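Local coordinates for protein tryptophan halogenase (Shewanella frigidimarina, PDB 2PYX) that is a predicted FAD-dependent tryptophan halogenase, a flavoprotein of the monooxygenase type that probably uses FAD to halogenate tryptophan or a related substrate, at residues Phe225-Leu236 with Asn346-Ala354; Trp20-Ala28 with Met66-Gly74. All blocks are in the same frame, centred on the assembly; numbering follows the deposited sequence.

Contact 1: residues Phe225-Leu236 with Asn346-Ala354; sequences FIDCTGAKSLLL and NCIAIGMAA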
loop_
_atom_site.group_PDB
_atom_site.type_symbol
_atom_site.label_atom_id
_atom_site.label_comp_id
_atom_site.label_asym_id
_atom_site.label_seq_id
_atom_site.Cartn_x
_atom_site.Cartn_y
_atom_site.Cartn_z
ATOM N N PHE A 225 -0.652 19.586 14.377
ATOM C CA PHE A 225 -1.495 19.674 13.204
ATOM C C PHE A 225 -1.130 18.575 12.212
ATOM O O PHE A 225 0.057 18.416 11.895
ATOM C CB PHE A 225 -1.333 21.050 12.574
ATOM C CG PHE A 225 -1.899 22.123 13.422
ATOM C CD1 PHE A 225 -1.178 22.652 14.476
ATOM C CD2 PHE A 225 -3.224 22.547 13.218
ATOM C CE1 PHE A 225 -1.759 23.631 15.324
ATOM C CE2 PHE A 225 -3.773 23.527 14.077
ATOM C CZ PHE A 225 -3.060 24.044 15.090
ATOM N N ILE A 226 -2.128 17.840 11.720
ATOM C CA ILE A 226 -1.864 16.752 10.810
ATOM C C ILE A 226 -2.336 17.205 9.458
ATOM O O ILE A 226 -3.528 17.523 9.286
ATOM C CB ILE A 226 -2.605 15.469 11.203
ATOM C CG1 ILE A 226 -2.495 15.147 12.681
ATOM C CG2 ILE A 226 -2.137 14.322 10.314
ATOM C CD1 ILE A 226 -1.138 15.061 13.208
ATOM N N ASP A 227 -1.435 17.241 8.479
ATOM C CA ASP A 227 -1.801 17.652 7.145
ATOM C C ASP A 227 -2.290 16.433 6.354
ATOM O O ASP A 227 -1.483 15.610 5.921
ATOM C CB ASP A 227 -0.613 18.302 6.436
ATOM C CG ASP A 227 -0.987 18.921 5.106
ATOM O OD1 ASP A 227 -2.070 18.629 4.600
ATOM O OD2 ASP A 227 -0.163 19.666 4.541
ATOM N N CYS A 228 -3.608 16.346 6.168
ATOM C CA CYS A 228 -4.260 15.363 5.338
ATOM C C CYS A 228 -4.978 16.027 4.138
ATOM O O CYS A 228 -6.004 15.544 3.649
ATOM C CB CYS A 228 -5.214 14.547 6.218
ATOM S SG CYS A 228 -4.331 13.580 7.458
ATOM N N THR A 229 -4.411 17.130 3.657
ATOM C CA THR A 229 -5.048 17.914 2.589
ATOM C C THR A 229 -4.791 17.377 1.162
ATOM O O THR A 229 -5.220 18.004 0.171
ATOM C CB THR A 229 -4.599 19.388 2.647
ATOM O OG1 THR A 229 -3.185 19.514 2.401
ATOM C CG2 THR A 229 -4.984 19.985 3.959
ATOM N N GLY A 230 -4.129 16.231 1.034
ATOM C CA GLY A 230 -3.821 15.652 -0.280
ATOM C C GLY A 230 -2.631 16.294 -0.944
ATOM O O GLY A 230 -1.822 16.934 -0.281
ATOM N N ALA A 231 -2.501 16.090 -2.270
ATOM C CA ALA A 231 -1.310 16.487 -3.014
ATOM C C ALA A 231 -0.972 17.975 -2.926
ATOM O O ALA A 231 0.198 18.389 -3.049
ATOM C CB ALA A 231 -1.437 16.076 -4.472
ATOM N N LYS A 232 -1.993 18.786 -2.708
ATOM C CA LYS A 232 -1.778 20.211 -2.502
ATOM C C LYS A 232 -0.964 20.527 -1.269
ATOM O O LYS A 232 -0.381 21.597 -1.211
ATOM C CB LYS A 232 -3.103 20.972 -2.463
ATOM C CG LYS A 232 -4.012 20.647 -1.297
ATOM N N SER A 233 -0.915 19.620 -0.288
ATOM C CA SER A 233 -0.005 19.777 0.854
ATOM C C SER A 233 -0.023 21.204 1.445
ATOM O O SER A 233 1.010 21.881 1.578
ATOM C CB SER A 233 1.394 19.331 0.478
ATOM O OG SER A 233 2.212 19.087 1.605
ATOM N N LEU A 234 -1.211 21.623 1.845
ATOM C CA LEU A 234 -1.408 23.016 2.252
ATOM C C LEU A 234 -0.660 23.473 3.511
ATOM O O LEU A 234 -0.289 24.651 3.635
ATOM C CB LEU A 234 -2.896 23.301 2.407
ATOM C CG LEU A 234 -3.769 23.111 1.164
ATOM C CD1 LEU A 234 -5.212 23.408 1.480
ATOM C CD2 LEU A 234 -3.291 23.979 -0.002
ATOM N N LEU A 235 -0.425 22.547 4.449
ATOM C CA LEU A 235 0.247 22.878 5.685
ATOM C C LEU A 235 1.737 22.584 5.571
ATOM O O LEU A 235 2.588 23.429 5.808
ATOM C CB LEU A 235 -0.345 22.124 6.877
ATOM C CG LEU A 235 -1.591 22.765 7.519
ATOM C CD1 LEU A 235 -2.750 22.834 6.598
ATOM C CD2 LEU A 235 -1.959 22.033 8.813
ATOM N N LEU A 236 2.080 21.363 5.208
ATOM C CA LEU A 236 3.480 20.988 5.230
ATOM C C LEU A 236 4.265 21.572 4.029
ATOM O O LEU A 236 5.290 22.249 4.181
ATOM C CB LEU A 236 3.613 19.462 5.269
ATOM C CG LEU A 236 5.061 18.992 5.441
ATOM C CD1 LEU A 236 5.387 18.831 6.900
ATOM C CD2 LEU A 236 5.368 17.703 4.690
ATOM N N ASN A 346 5.464 21.593 14.248
ATOM C CA ASN A 346 4.385 20.819 14.900
ATOM C C ASN A 346 3.347 20.335 13.918
ATOM O O ASN A 346 2.163 20.208 14.243
ATOM C CB ASN A 346 3.713 21.624 16.023
ATOM C CG ASN A 346 3.041 22.862 15.538
ATOM O OD1 ASN A 346 3.383 23.453 14.493
ATOM N ND2 ASN A 346 2.017 23.300 16.309
ATOM N N CYS A 347 3.812 20.033 12.700
ATOM C CA CYS A 347 2.962 19.600 11.609
ATOM C C CYS A 347 3.515 18.309 11.014
ATOM O O CYS A 347 4.687 18.243 10.630
ATOM C CB CYS A 347 2.864 20.663 10.510
ATOM S SG CYS A 347 1.857 20.159 9.074
ATOM N N ILE A 348 2.656 17.299 10.934
ATOM C CA ILE A 348 3.024 16.054 10.260
ATOM C C ILE A 348 2.042 15.777 9.119
ATOM O O ILE A 348 0.831 15.888 9.261
ATOM C CB ILE A 348 3.171 14.899 11.283
ATOM C CG1 ILE A 348 3.778 13.644 10.637
ATOM C CG2 ILE A 348 1.864 14.613 12.009
ATOM C CD1 ILE A 348 4.021 12.505 11.624
ATOM N N ALA A 349 2.593 15.422 7.956
ATOM C CA ALA A 349 1.799 15.150 6.775
ATOM C C ALA A 349 1.535 13.645 6.667
ATOM O O ALA A 349 2.455 12.822 6.801
ATOM C CB ALA A 349 2.466 15.656 5.514
ATOM N N ILE A 350 0.284 13.298 6.400
ATOM C CA ILE A 350 -0.122 11.904 6.270
ATOM C C ILE A 350 -0.974 11.765 4.997
ATOM O O ILE A 350 -1.895 12.576 4.755
ATOM C CB ILE A 350 -0.864 11.397 7.531
ATOM C CG1 ILE A 350 0.038 11.582 8.764
ATOM C CG2 ILE A 350 -1.345 9.968 7.378
ATOM C CD1 ILE A 350 -0.467 11.022 10.079
ATOM N N GLY A 351 -0.652 10.764 4.195
ATOM C CA GLY A 351 -1.269 10.582 2.910
ATOM C C GLY A 351 -0.545 11.361 1.828
ATOM O O GLY A 351 0.693 11.543 1.904
HETATM N N MSE A 352 -1.287 11.757 0.794
HETATM C CA MSE A 352 -0.713 12.413 -0.383
HETATM C C MSE A 352 -0.059 13.753 -0.063
HETATM O O MSE A 352 0.792 14.232 -0.833
HETATM C CB MSE A 352 -1.779 12.579 -1.457
HETATM C CG MSE A 352 -2.338 11.234 -1.860
HETATM SE SE MSE A 352 -3.754 11.322 -3.190
HETATM C CE MSE A 352 -2.907 12.229 -4.378
ATOM N N ALA A 353 -0.440 14.366 1.067
ATOM C CA ALA A 353 0.216 15.589 1.493
ATOM C C ALA A 353 1.706 15.362 1.748
ATOM O O ALA A 353 2.507 16.309 1.641
ATOM C CB ALA A 353 -0.433 16.189 2.726
ATOM N N ALA A 354 2.093 14.128 2.123
ATOM C CA ALA A 354 3.515 13.790 2.281
ATOM C C ALA A 354 4.226 13.325 1.005
ATOM O O ALA A 354 5.371 13.651 0.768
ATOM C CB ALA A 354 3.687 12.746 3.338
HETATM O O HOH W 1 -2.955 13.900 2.528
#
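Both carboxylate oxygens of Asp227 are double acceptors, and Ala353 CB lies 3.5 Å from OD1. Asp227 closes the strand of a parallel pair, 224-227 beside 347-349, in the Rossmann-type sheet, and its carboxylate organises the loop that follows. OD1 takes Thr229 OG1 on its syn lone pair at 2.6 Å and Thr229 N nearly head-on, the latter making an Asx turn. OD2 uses its anti lone pair for Leu236 N, while Leu235 N comes from above the carboxylate plane. With CG anti to the backbone N (chi1 -172°), the group leans onward along the chain, where these four donors hold it in the buried interior; two of them, at the start of helix 234-239, would probably stabilise its negative charge.

The strands are joined in register by Phe225 N to Asn346 O, Ile348 N to Phe225 O, Asp227 N to Ile348 O and Ile350 N to Asp227 O. On the face carrying Ile226, its CG2 meets Ile350 CD1 at 3.7 Å, and helix 363-377 covers both. On the other face Leu236 CD2 rests 3.6 Å from Ala349 CB, and Cys347 SG packs on Leu235 CB. At the strand start, the Asn346 amide stands 73° to the Phe225 ring with ND2 at the ring edge; ND2 is tied to Ile209 O and Gln223 O.

Past the strands, Ser233 OG donates to Ala353 O at 2.8 Å, in the carbonyl plane. One water completes the join, accepting from Gly230 N and Ala353 N and donating to Ile350 O at 2.8 Å.

Contact 2: residues Trp20-Ala28 with Met66-Gly74; sequences WITAGLLAA and MRSTLSKIG
Leu25 pushes its CD2 methyl among three side chains of the facing helix: Lys72 CE at 3.8 Å, Ile73 CG1 at 3.9 Å, and the Thr69 methyl a little farther off. Its CG sits anti to the carbonyl carbon (chi1 -72°), and from there the branch crosses Thr69 and Ile73 at about a right angle. Cut back to an alanine, this position would probably leave a gap beside Ile73 CG1 and Thr69 CG2, with the Ile73 chain less firmly fixed.

One turn earlier, Ile21 CD1 meets the selenomethionine methyl CE of Met66 at 4.1 Å. Gly24 lets Ile73 lie against the backbone, since a CB there would sit too close to Ile73 CD1. One turn later, Ala28 CB touches Lys72 O at 3.2 Å.

Farther out, Thr69 OG1 bonds to Glu369 OE1, while Lys72 NZ and Thr69 OG1 both hold a tetraethylene glycol, probably from the crystallisation liquor. Gly74, with positive phi, ends the helix in a Schellman motif. The axes of 20-28 and 66-73 cross at 58°, 9.1 Å apart at their closest. Helix 16-31 begins within the GxGxxG-like sequence Gly14-Gly19 that holds the predicted FAD-binding residues, consistent with the first helix of a Rossmann-type dinucleotide fold.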
loop_
_atom_site.group_PDB
_atom_site.type_symbol
_atom_site.label_atom_id
_atom_site.label_comp_id
_atom_site.label_asym_id
_atom_site.label_seq_id
_atom_site.Cartn_x
_atom_site.Cartn_y
_atom_site.Cartn_z
ATOM N N TRP A 20 -9.083 10.054 8.540
ATOM C CA TRP A 20 -9.848 9.203 9.455
ATOM C C TRP A 20 -9.067 8.020 10.010
ATOM O O TRP A 20 -9.260 7.631 11.157
ATOM C CB TRP A 20 -11.166 8.758 8.853
ATOM C CG TRP A 20 -12.096 9.912 8.678
ATOM C CD1 TRP A 20 -12.437 10.532 7.496
ATOM C CD2 TRP A 20 -12.753 10.624 9.709
ATOM N NE1 TRP A 20 -13.295 11.577 7.744
ATOM C CE2 TRP A 20 -13.503 11.654 9.092
ATOM C CE3 TRP A 20 -12.790 10.509 11.103
ATOM C CZ2 TRP A 20 -14.268 12.557 9.828
ATOM C CZ3 TRP A 20 -13.571 11.379 11.813
ATOM C CH2 TRP A 20 -14.296 12.404 11.166
ATOM N N ILE A 21 -8.141 7.466 9.233
ATOM C CA ILE A 21 -7.295 6.429 9.837
ATOM C C ILE A 21 -6.454 7.041 10.957
ATOM O O ILE A 21 -6.264 6.436 12.019
ATOM C CB ILE A 21 -6.419 5.726 8.790
ATOM C CG1 ILE A 21 -7.291 4.776 7.953
ATOM C CG2 ILE A 21 -5.250 4.954 9.448
ATOM C CD1 ILE A 21 -6.592 4.242 6.704
ATOM N N THR A 22 -5.942 8.248 10.712
ATOM C CA THR A 22 -5.159 8.935 11.732
ATOM C C THR A 22 -6.005 9.159 12.987
ATOM O O THR A 22 -5.579 8.907 14.097
ATOM C CB THR A 22 -4.578 10.269 11.209
ATOM O OG1 THR A 22 -3.762 10.001 10.054
ATOM C CG2 THR A 22 -3.751 10.965 12.271
ATOM N N ALA A 23 -7.197 9.726 12.814
ATOM C CA ALA A 23 -8.067 9.997 13.955
ATOM C C ALA A 23 -8.338 8.738 14.762
ATOM O O ALA A 23 -8.251 8.729 15.986
ATOM C CB ALA A 23 -9.372 10.595 13.467
ATOM N N GLY A 24 -8.654 7.652 14.064
ATOM C CA GLY A 24 -9.000 6.405 14.730
ATOM C C GLY A 24 -7.857 5.782 15.485
ATOM O O GLY A 24 -7.996 5.316 16.625
ATOM N N LEU A 25 -6.689 5.755 14.837
ATOM C CA LEU A 25 -5.512 5.171 15.484
ATOM C C LEU A 25 -5.084 5.993 16.723
ATOM O O LEU A 25 -4.737 5.440 17.746
ATOM C CB LEU A 25 -4.365 4.978 14.505
ATOM C CG LEU A 25 -4.579 3.848 13.499
ATOM C CD1 LEU A 25 -3.436 3.909 12.485
ATOM C CD2 LEU A 25 -4.650 2.488 14.170
ATOM N N LEU A 26 -5.111 7.316 16.608
ATOM C CA LEU A 26 -4.783 8.157 17.754
ATOM C C LEU A 26 -5.776 7.950 18.913
ATOM O O LEU A 26 -5.358 7.770 20.047
ATOM C CB LEU A 26 -4.797 9.647 17.374
ATOM C CG LEU A 26 -3.596 10.093 16.542
ATOM C CD1 LEU A 26 -3.825 11.532 16.078
ATOM C CD2 LEU A 26 -2.290 9.990 17.298
ATOM N N ALA A 27 -7.078 8.005 18.606
ATOM C CA ALA A 27 -8.094 7.894 19.651
ATOM C C ALA A 27 -8.033 6.525 20.297
ATOM O O ALA A 27 -8.108 6.398 21.516
ATOM C CB ALA A 27 -9.490 8.141 19.065
ATOM N N ALA A 28 -7.897 5.480 19.487
ATOM C CA ALA A 28 -7.893 4.130 20.033
ATOM C C ALA A 28 -6.678 3.918 20.953
ATOM O O ALA A 28 -6.771 3.272 22.021
ATOM C CB ALA A 28 -7.930 3.091 18.924
HETATM N N MSE A 66 -3.446 -3.698 7.249
HETATM C CA MSE A 66 -4.768 -3.117 7.387
HETATM C C MSE A 66 -5.631 -3.954 8.318
HETATM O O MSE A 66 -6.504 -3.420 8.997
HETATM C CB MSE A 66 -5.438 -2.971 6.038
HETATM C CG MSE A 66 -6.726 -2.164 6.082
HETATM SE SE MSE A 66 -6.588 -0.358 6.834
HETATM C CE MSE A 66 -5.723 0.480 5.336
ATOM N N ARG A 67 -5.377 -5.257 8.374
ATOM C CA ARG A 67 -6.098 -6.085 9.362
ATOM C C ARG A 67 -5.860 -5.578 10.784
ATOM O O ARG A 67 -6.811 -5.461 11.595
ATOM C CB ARG A 67 -5.699 -7.562 9.246
ATOM C CG ARG A 67 -6.029 -8.243 7.930
ATOM C CD ARG A 67 -5.637 -9.737 7.904
ATOM N NE ARG A 67 -4.196 -9.885 8.003
ATOM C CZ ARG A 67 -3.516 -10.083 9.128
ATOM N NH1 ARG A 67 -4.149 -10.254 10.270
ATOM N NH2 ARG A 67 -2.194 -10.137 9.093
ATOM N N SER A 68 -4.600 -5.234 11.063
ATOM C CA SER A 68 -4.222 -4.714 12.375
ATOM C C SER A 68 -4.783 -3.321 12.619
ATOM O O SER A 68 -5.294 -3.053 13.681
ATOM C CB SER A 68 -2.710 -4.729 12.566
ATOM O OG SER A 68 -2.373 -4.132 13.798
ATOM N N THR A 69 -4.683 -2.450 11.614
ATOM C CA THR A 69 -5.253 -1.110 11.742
ATOM C C THR A 69 -6.741 -1.166 12.063
ATOM O O THR A 69 -7.225 -0.472 12.965
ATOM C CB THR A 69 -4.983 -0.348 10.449
ATOM O OG1 THR A 69 -3.592 -0.172 10.319
ATOM C CG2 THR A 69 -5.620 1.001 10.430
ATOM N N LEU A 70 -7.477 -1.973 11.308
ATOM C CA LEU A 70 -8.932 -2.093 11.537
ATOM C C LEU A 70 -9.223 -2.622 12.946
ATOM O O LEU A 70 -10.077 -2.127 13.675
ATOM C CB LEU A 70 -9.537 -3.035 10.495
ATOM C CG LEU A 70 -9.653 -2.473 9.078
ATOM C CD1 LEU A 70 -10.013 -3.605 8.119
ATOM C CD2 LEU A 70 -10.644 -1.324 8.982
ATOM N N SER A 71 -8.497 -3.648 13.329
ATOM C CA SER A 71 -8.698 -4.224 14.644
ATOM C C SER A 71 -8.392 -3.225 15.781
ATOM O O SER A 71 -9.176 -3.069 16.738
ATOM C CB SER A 71 -7.771 -5.426 14.791
ATOM O OG SER A 71 -7.951 -6.043 16.063
ATOM N N LYS A 72 -7.279 -2.498 15.657
ATOM C CA LYS A 72 -6.912 -1.470 16.638
ATOM C C LYS A 72 -7.940 -0.347 16.721
ATOM O O LYS A 72 -8.289 0.101 17.826
ATOM C CB LYS A 72 -5.549 -0.892 16.313
ATOM C CG LYS A 72 -4.374 -1.807 16.599
ATOM C CD LYS A 72 -3.064 -1.090 16.410
ATOM C CE LYS A 72 -2.774 -0.755 14.943
ATOM N NZ LYS A 72 -1.525 0.032 14.807
ATOM N N ILE A 73 -8.463 0.078 15.583
ATOM C CA ILE A 73 -9.510 1.117 15.575
ATOM C C ILE A 73 -10.800 0.617 16.191
ATOM O O ILE A 73 -11.546 1.402 16.784
ATOM C CB ILE A 73 -9.746 1.626 14.146
ATOM C CG1 ILE A 73 -8.487 2.355 13.654
ATOM C CG2 ILE A 73 -10.957 2.534 14.035
ATOM C CD1 ILE A 73 -8.532 2.882 12.247
ATOM N N GLY A 74 -11.053 -0.683 16.060
ATOM C CA GLY A 74 -12.204 -1.323 16.649
ATOM C C GLY A 74 -13.316 -1.647 15.680
ATOM O O GLY A 74 -14.486 -1.771 16.085
#

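How the contacts relate
Along the chain, both segments of contact 2 come before those of contact 1, and their centres lie about 19 Å apart. Strand 9-13, which leads into helix 16-31 of contact 2, lies in the same sheet as the strands of contact 1, directly beside 224-227. The contacts meet where Ile350 CD1 comes within 3.4 Å of Thr22 OG1, and helix 363-377 packs on both, touching Ile226 and Ile350 as well as Leu25 and Met66. Contact 1 joins two parallel strands of the mixed sheet and contact 2 sets helix 65-73 against its first helix; both come near the predicted FAD residues, with Cys228 about 4 Å from Ala18 and Ile21 about 4 Å from Thr17, side chain to side chain.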